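Local coordinates for protein helicase of the snf2/rad54 family (Sulfolobus solfataricus, PDB 1Z5Z) that probably uses ATP hydrolysis to drive movement on DNA as a SWI2/SNF2-type motor of the Rad54 family, represented here by its C-terminal domain, at residues Val122-Gly125 / Lys126-Asn130; Ala47-Glu50 / Asn51-Asn55. All blocks are in the same frame, centred on the assembly; numbering follows the deposited sequence.

Contact 1: Val122-Gly125 / Lys126-Asn130; sequences VDMG and KIIRN
Met-124 reaches both Ile-127 and Ile-128, one turn further along the same helix, with its terminal methyl. Its CE lies 3.5 Å from Ile-127 CG2 and 3.7 Å from Ile-128 CG1, so one methyl touches both isoleucines; the Met-124 chain passes Ile-128 at about a right angle. Met-124 starts with CG anti to the backbone N (chi1 -166°); CB points away from the next turn, but bends at chi2 (58°) and chi3 bring the methyl back to it. Ile-128 also covers the backbone: its CG1 stands 3.3 Å from Met-124 O, the acceptor of the straightest helix bond here. Ile-128 N donates to this oxygen at 2.9 Å with an N-H...O angle of 173°, and Lys-126, Ile-127 and Arg-129 make the same backbone bonds to the residues four before them. Gly-125 brings no side chain, and Arg-129 CB sits 3.3 Å from Gly-125 O. On the more polar flank, the aliphatic run of Lys-126 passes Val-122, with CG 3.6 Å from Val-122 O. Lys-126 NZ ends 4.9 Å from Asp-123 OD1, too far for a salt bridge, although the opposite charges probably attract weakly. Further out, Leu-84 meets Asp-123, Met-124 and Ile-127, while Asp-80 and His-81 also touch the methionine. Val-169 of strand 167-171 meets Ile-128, and Phe-142 receives Val-122, Lys-126 and Arg-129. Helix 122-136 follows strand 115-119 and leads to the parallel strand 142-143, with strand 167-171 lying between the two in the sheet: a beta-alpha-beta crossover, as in the RecA-like fold of helicase C-terminal domains.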
ATOM      1  N   VAL A 122      -2.334   2.555   9.292  1.00 26.53           N
ATOM      2  CA  VAL A 122      -2.311   3.838   9.962  1.00 28.71           C
ATOM      3  C   VAL A 122      -0.856   4.303  10.102  1.00 30.62           C
ATOM      4  O   VAL A 122      -0.567   5.501   9.966  1.00 32.96           O
ATOM      5  CB  VAL A 122      -2.921   3.767  11.411  1.00 32.84           C
ATOM      6  CG1 VAL A 122      -2.733   5.080  12.084  1.00 37.03           C
ATOM      7  CG2 VAL A 122      -4.417   3.416  11.398  1.00 36.60           C
ATOM      8  N   ASP A 123       0.071   3.377  10.370  1.00 27.88           N
ATOM      9  CA  ASP A 123       1.457   3.779  10.563  1.00 29.27           C
ATOM     10  C   ASP A 123       2.125   4.289   9.301  1.00 29.97           C
ATOM     11  O   ASP A 123       2.942   5.220   9.353  1.00 30.64           O
ATOM     12  CB  ASP A 123       2.268   2.632  11.178  1.00 37.64           C
ATOM     13  CG  ASP A 123       1.839   2.343  12.598  1.00 43.17           C
ATOM     14  OD1 ASP A 123       1.436   3.318  13.263  1.00 47.46           O
ATOM     15  OD2 ASP A 123       1.891   1.173  13.036  1.00 43.84           O
ATOM     16  N   MET A 124       1.785   3.685   8.168  1.00 27.93           N
ATOM     17  CA  MET A 124       2.347   4.156   6.910  1.00 28.40           C
ATOM     18  C   MET A 124       1.775   5.555   6.659  1.00 28.81           C
ATOM     19  O   MET A 124       2.484   6.442   6.206  1.00 29.69           O
ATOM     20  CB  MET A 124       1.990   3.223   5.747  1.00 24.77           C
ATOM     21  CG  MET A 124       2.862   3.537   4.490  1.00 25.78           C
ATOM     22  SD  MET A 124       4.659   3.381   4.818  1.00 27.96           S
ATOM     23  CE  MET A 124       5.252   4.908   4.122  1.00 25.60           C
ATOM     24  N   GLY A 125       0.485   5.740   6.972  1.00 30.48           N
ATOM     25  CA  GLY A 125      -0.141   7.037   6.789  1.00 28.31           C
ATOM     26  C   GLY A 125       0.622   8.126   7.525  1.00 33.66           C
ATOM     27  O   GLY A 125       0.831   9.217   6.966  1.00 33.08           O
ATOM     28  N   LYS A 126       1.033   7.859   8.773  1.00 31.65           N
ATOM     29  CA  LYS A 126       1.776   8.855   9.551  1.00 34.05           C
ATOM     30  C   LYS A 126       3.152   9.135   8.949  1.00 34.65           C
ATOM     31  O   LYS A 126       3.598  10.285   8.910  1.00 35.91           O
ATOM     32  CB  LYS A 126       1.936   8.379  10.992  1.00 35.91           C
ATOM     33  CG  LYS A 126       0.657   8.412  11.768  1.00 38.59           C
ATOM     34  CD  LYS A 126       0.834   7.717  13.106  1.00 42.16           C
ATOM     35  CE  LYS A 126      -0.244   8.172  14.063  1.00 46.89           C
ATOM     36  NZ  LYS A 126      -0.152   7.485  15.375  1.00 50.45           N
ATOM     37  N   ILE A 127       3.835   8.091   8.490  1.00 33.60           N
ATOM     38  CA  ILE A 127       5.147   8.267   7.876  1.00 34.93           C
ATOM     39  C   ILE A 127       5.016   9.168   6.627  1.00 34.21           C
ATOM     40  O   ILE A 127       5.757  10.143   6.448  1.00 33.65           O
ATOM     41  CB  ILE A 127       5.761   6.887   7.496  1.00 35.19           C
ATOM     42  CG1 ILE A 127       6.310   6.204   8.760  1.00 35.65           C
ATOM     43  CG2 ILE A 127       6.849   7.061   6.427  1.00 32.59           C
ATOM     44  CD1 ILE A 127       6.674   4.743   8.561  1.00 34.88           C
ATOM     45  N   ILE A 128       4.051   8.855   5.778  1.00 32.39           N
ATOM     46  CA  ILE A 128       3.829   9.638   4.574  1.00 31.66           C
ATOM     47  C   ILE A 128       3.564  11.093   4.922  1.00 33.25           C
ATOM     48  O   ILE A 128       4.172  12.011   4.344  1.00 32.32           O
ATOM     49  CB  ILE A 128       2.632   9.107   3.816  1.00 29.95           C
ATOM     50  CG1 ILE A 128       2.991   7.741   3.225  1.00 30.42           C
ATOM     51  CG2 ILE A 128       2.257  10.051   2.704  1.00 24.19           C
ATOM     52  CD1 ILE A 128       1.773   6.994   2.681  1.00 29.02           C
ATOM     53  N   ARG A 129       2.667  11.284   5.881  1.00 31.78           N
ATOM     54  CA  ARG A 129       2.265  12.606   6.336  1.00 31.08           C
ATOM     55  C   ARG A 129       3.512  13.371   6.883  1.00 33.87           C
ATOM     56  O   ARG A 129       3.736  14.545   6.551  1.00 29.65           O
ATOM     57  CB  ARG A 129       1.188  12.426   7.412  1.00 32.62           C
ATOM     58  CG  ARG A 129       0.278  13.612   7.624  1.00 36.77           C
ATOM     59  CD  ARG A 129       0.703  14.475   8.779  1.00 48.28           C
ATOM     60  NE  ARG A 129       0.263  13.923  10.064  1.00 48.58           N
ATOM     61  CZ  ARG A 129       1.061  13.209  10.833  1.00 47.54           C
ATOM     62  NH1 ARG A 129       2.290  12.999  10.424  1.00 47.16           N
ATOM     63  NH2 ARG A 129       0.642  12.691  11.977  1.00 47.12           N
ATOM     64  N   ASN A 130       4.328  12.699   7.691  1.00 34.73           N
ATOM     65  CA  ASN A 130       5.542  13.321   8.273  1.00 34.69           C
ATOM     66  C   ASN A 130       6.522  13.725   7.188  1.00 34.78           C
ATOM     67  O   ASN A 130       7.023  14.831   7.167  1.00 37.09           O
ATOM     68  CB  ASN A 130       6.236  12.341   9.227  1.00 32.04           C
ATOM     69  CG  ASN A 130       5.368  12.000  10.450  1.00 33.53           C
ATOM     70  OD1 ASN A 130       4.466  12.736  10.771  1.00 33.96           O
ATOM     71  ND2 ASN A 130       5.660  10.892  11.127  1.00 32.76           N
TER

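Contact 2: Ala47-Glu50 / Asn51-Asn55; sequences AEVE and NLFNN
The ring of Phe-53 has Val-49 CG1 at its edge, in the ring plane, with CE1 3.8 Å from that methyl. Val-49 O approaches the same ring obliquely, 3.1 Å from CD1, and the ring also makes a cation-pi contact with Arg-261. Val-49 and Phe-53 lie side by side and point the same way; Phe-53 CG, anti to its own carbonyl carbon (chi1 -68°), is directed back toward Val-49. The amide of Asn-51 sits by the preceding turn, its CG 3.4 Å from Ala-47 O, which the backbone Asn-51 N grips at 2.7 Å. Asn-54 places its amide likewise near Glu-50 O, but ND2, at 3.2 Å, is badly angled for a bond, and the backbone N of Asn-54 is the donor to that oxygen. An alanine at Phe-53 is likely to leave the Val-49 methyl without its aromatic neighbour and Arg-261 without its cation-pi partner. Glu-48 is turned to helix 61-78, where OE2 is hydrogen-bonded to Thr-71 OG1. Leu-52 packs between helices 61-78 and 257-264, touching Met-67, Leu-260 and Ile-264. At Asn-55 the helix ends, the backbone N bonding to Leu-52 O at 3.3 Å. With Leu-52 and Phe-53 meeting neighbouring helices and Glu-50, Asn-51 and Asn-54 exposed, helix 39-55 is amphipathic, as is usual for a helix packed on one side in a helical region.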
ATOM      1  N   ALA A  47      14.130 -12.619   3.581  1.00 37.84           N
ATOM      2  CA  ALA A  47      14.252 -13.329   4.835  1.00 37.79           C
ATOM      3  C   ALA A  47      12.915 -13.858   5.302  1.00 40.41           C
ATOM      4  O   ALA A  47      12.789 -15.034   5.651  1.00 43.73           O
ATOM      5  CB  ALA A  47      14.850 -12.417   5.885  1.00 36.09           C
ATOM      6  N   GLU A  48      11.904 -12.991   5.311  1.00 40.65           N
ATOM      7  CA  GLU A  48      10.567 -13.363   5.764  1.00 37.63           C
ATOM      8  C   GLU A  48       9.964 -14.461   4.888  1.00 39.65           C
ATOM      9  O   GLU A  48       9.226 -15.339   5.372  1.00 38.92           O
ATOM     10  CB  GLU A  48       9.671 -12.105   5.761  1.00 37.17           C
ATOM     11  CG  GLU A  48       8.230 -12.317   6.208  1.00 41.55           C
ATOM     12  CD  GLU A  48       8.107 -13.055   7.569  1.00 43.15           C
ATOM     13  OE1 GLU A  48       8.947 -12.823   8.458  1.00 38.70           O
ATOM     14  OE2 GLU A  48       7.165 -13.867   7.734  1.00 42.99           O
ATOM     15  N   VAL A  49      10.265 -14.433   3.594  1.00 35.77           N
ATOM     16  CA  VAL A  49       9.717 -15.470   2.726  1.00 37.14           C
ATOM     17  C   VAL A  49      10.403 -16.796   3.057  1.00 39.54           C
ATOM     18  O   VAL A  49       9.774 -17.858   3.012  1.00 40.19           O
ATOM     19  CB  VAL A  49       9.906 -15.120   1.203  1.00 32.21           C
ATOM     20  CG1 VAL A  49       9.788 -16.400   0.357  1.00 33.26           C
ATOM     21  CG2 VAL A  49       8.844 -14.059   0.777  1.00 30.97           C
ATOM     22  N   GLU A  50      11.690 -16.727   3.392  1.00 43.77           N
ATOM     23  CA  GLU A  50      12.443 -17.928   3.749  1.00 49.53           C
ATOM     24  C   GLU A  50      11.971 -18.436   5.111  1.00 50.86           C
ATOM     25  O   GLU A  50      11.792 -19.640   5.306  1.00 51.31           O
ATOM     26  CB  GLU A  50      13.954 -17.645   3.717  1.00 52.99           C
ATOM     27  CG  GLU A  50      14.446 -17.674   2.277  1.00 60.39           C
ATOM     28  CD  GLU A  50      15.943 -17.542   2.123  1.00 68.51           C
ATOM     29  OE1 GLU A  50      16.464 -16.418   2.304  1.00 71.73           O
ATOM     30  OE2 GLU A  50      16.601 -18.570   1.810  1.00 72.32           O
ATOM     31  N   ASN A  51      11.726 -17.521   6.040  1.00 49.71           N
ATOM     32  CA  ASN A  51      11.212 -17.938   7.332  1.00 49.71           C
ATOM     33  C   ASN A  51       9.854 -18.654   7.140  1.00 49.21           C
ATOM     34  O   ASN A  51       9.642 -19.739   7.674  1.00 50.19           O
ATOM     35  CB  ASN A  51      11.101 -16.734   8.277  1.00 52.75           C
ATOM     36  CG  ASN A  51      12.484 -16.246   8.773  1.00 60.91           C
ATOM     37  OD1 ASN A  51      13.457 -17.015   8.795  1.00 65.31           O
ATOM     38  ND2 ASN A  51      12.567 -14.980   9.182  1.00 61.26           N
ATOM     39  N   LEU A  52       8.945 -18.101   6.343  1.00 46.07           N
ATOM     40  CA  LEU A  52       7.677 -18.792   6.166  1.00 42.64           C
ATOM     41  C   LEU A  52       7.868 -20.216   5.636  1.00 44.15           C
ATOM     42  O   LEU A  52       7.306 -21.155   6.195  1.00 42.30           O
ATOM     43  CB  LEU A  52       6.737 -18.040   5.223  1.00 38.52           C
ATOM     44  CG  LEU A  52       5.410 -18.786   5.054  1.00 39.51           C
ATOM     45  CD1 LEU A  52       4.753 -18.875   6.439  1.00 41.02           C
ATOM     46  CD2 LEU A  52       4.482 -18.089   4.071  1.00 38.72           C
ATOM     47  N   PHE A  53       8.639 -20.387   4.557  1.00 42.97           N
ATOM     48  CA  PHE A  53       8.826 -21.723   4.017  1.00 46.63           C
ATOM     49  C   PHE A  53       9.648 -22.664   4.865  1.00 48.42           C
ATOM     50  O   PHE A  53       9.577 -23.876   4.655  1.00 53.45           O
ATOM     51  CB  PHE A  53       9.339 -21.676   2.569  1.00 45.17           C
ATOM     52  CG  PHE A  53       8.308 -21.136   1.613  1.00 44.71           C
ATOM     53  CD1 PHE A  53       8.404 -19.836   1.125  1.00 43.89           C
ATOM     54  CD2 PHE A  53       7.185 -21.882   1.301  1.00 43.64           C
ATOM     55  CE1 PHE A  53       7.401 -19.300   0.356  1.00 41.10           C
ATOM     56  CE2 PHE A  53       6.173 -21.343   0.527  1.00 41.52           C
ATOM     57  CZ  PHE A  53       6.280 -20.066   0.062  1.00 40.74           C
ATOM     58  N   ASN A  54      10.410 -22.135   5.819  1.00 51.02           N
ATOM     59  CA  ASN A  54      11.202 -22.981   6.711  1.00 54.46           C
ATOM     60  C   ASN A  54      10.282 -23.676   7.740  1.00 55.15           C
ATOM     61  O   ASN A  54      10.588 -24.769   8.181  1.00 55.86           O
ATOM     62  CB  ASN A  54      12.202 -22.122   7.495  1.00 56.13           C
ATOM     63  CG  ASN A  54      13.513 -21.867   6.771  1.00 58.93           C
ATOM     64  OD1 ASN A  54      14.437 -21.289   7.361  1.00 62.95           O
ATOM     65  ND2 ASN A  54      13.612 -22.273   5.532  1.00 61.69           N
ATOM     66  N   ASN A  55       9.164 -23.042   8.109  1.00 55.44           N
ATOM     67  CA  ASN A  55       8.271 -23.590   9.136  1.00 55.76           C
ATOM     68  C   ASN A  55       6.854 -23.977   8.734  1.00 55.55           C
ATOM     69  O   ASN A  55       6.148 -24.615   9.515  1.00 55.61           O
ATOM     70  CB  ASN A  55       8.183 -22.607  10.303  1.00 58.71           C
ATOM     71  CG  ASN A  55       9.536 -22.252  10.858  1.00 62.40           C
ATOM     72  OD1 ASN A  55      10.234 -23.100  11.401  1.00 66.89           O
ATOM     73  ND2 ASN A  55       9.925 -20.996  10.718  1.00 63.69           N
TER

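In the fold
Contacts 1 and 2 are each internal to one helix and do not touch: their centres are about 28 Å apart, their nearest atoms about 16 Å. The centre of contact 1 lies about 11 Å from the centre of the chain, against the parallel sheet, while that of contact 2 lies about 22 Å from it, among helices. The chain between them offers a path: helix 61-78, which receives Glu-48 and Leu-52 of contact 2, runs on to Asp-80, His-81 and Leu-84, which meet Met-124 of contact 1. The pair therefore samples a sheet-based helicase core and a helical region beside it, consistent with the helical additions of SWI2/SNF2 enzymes.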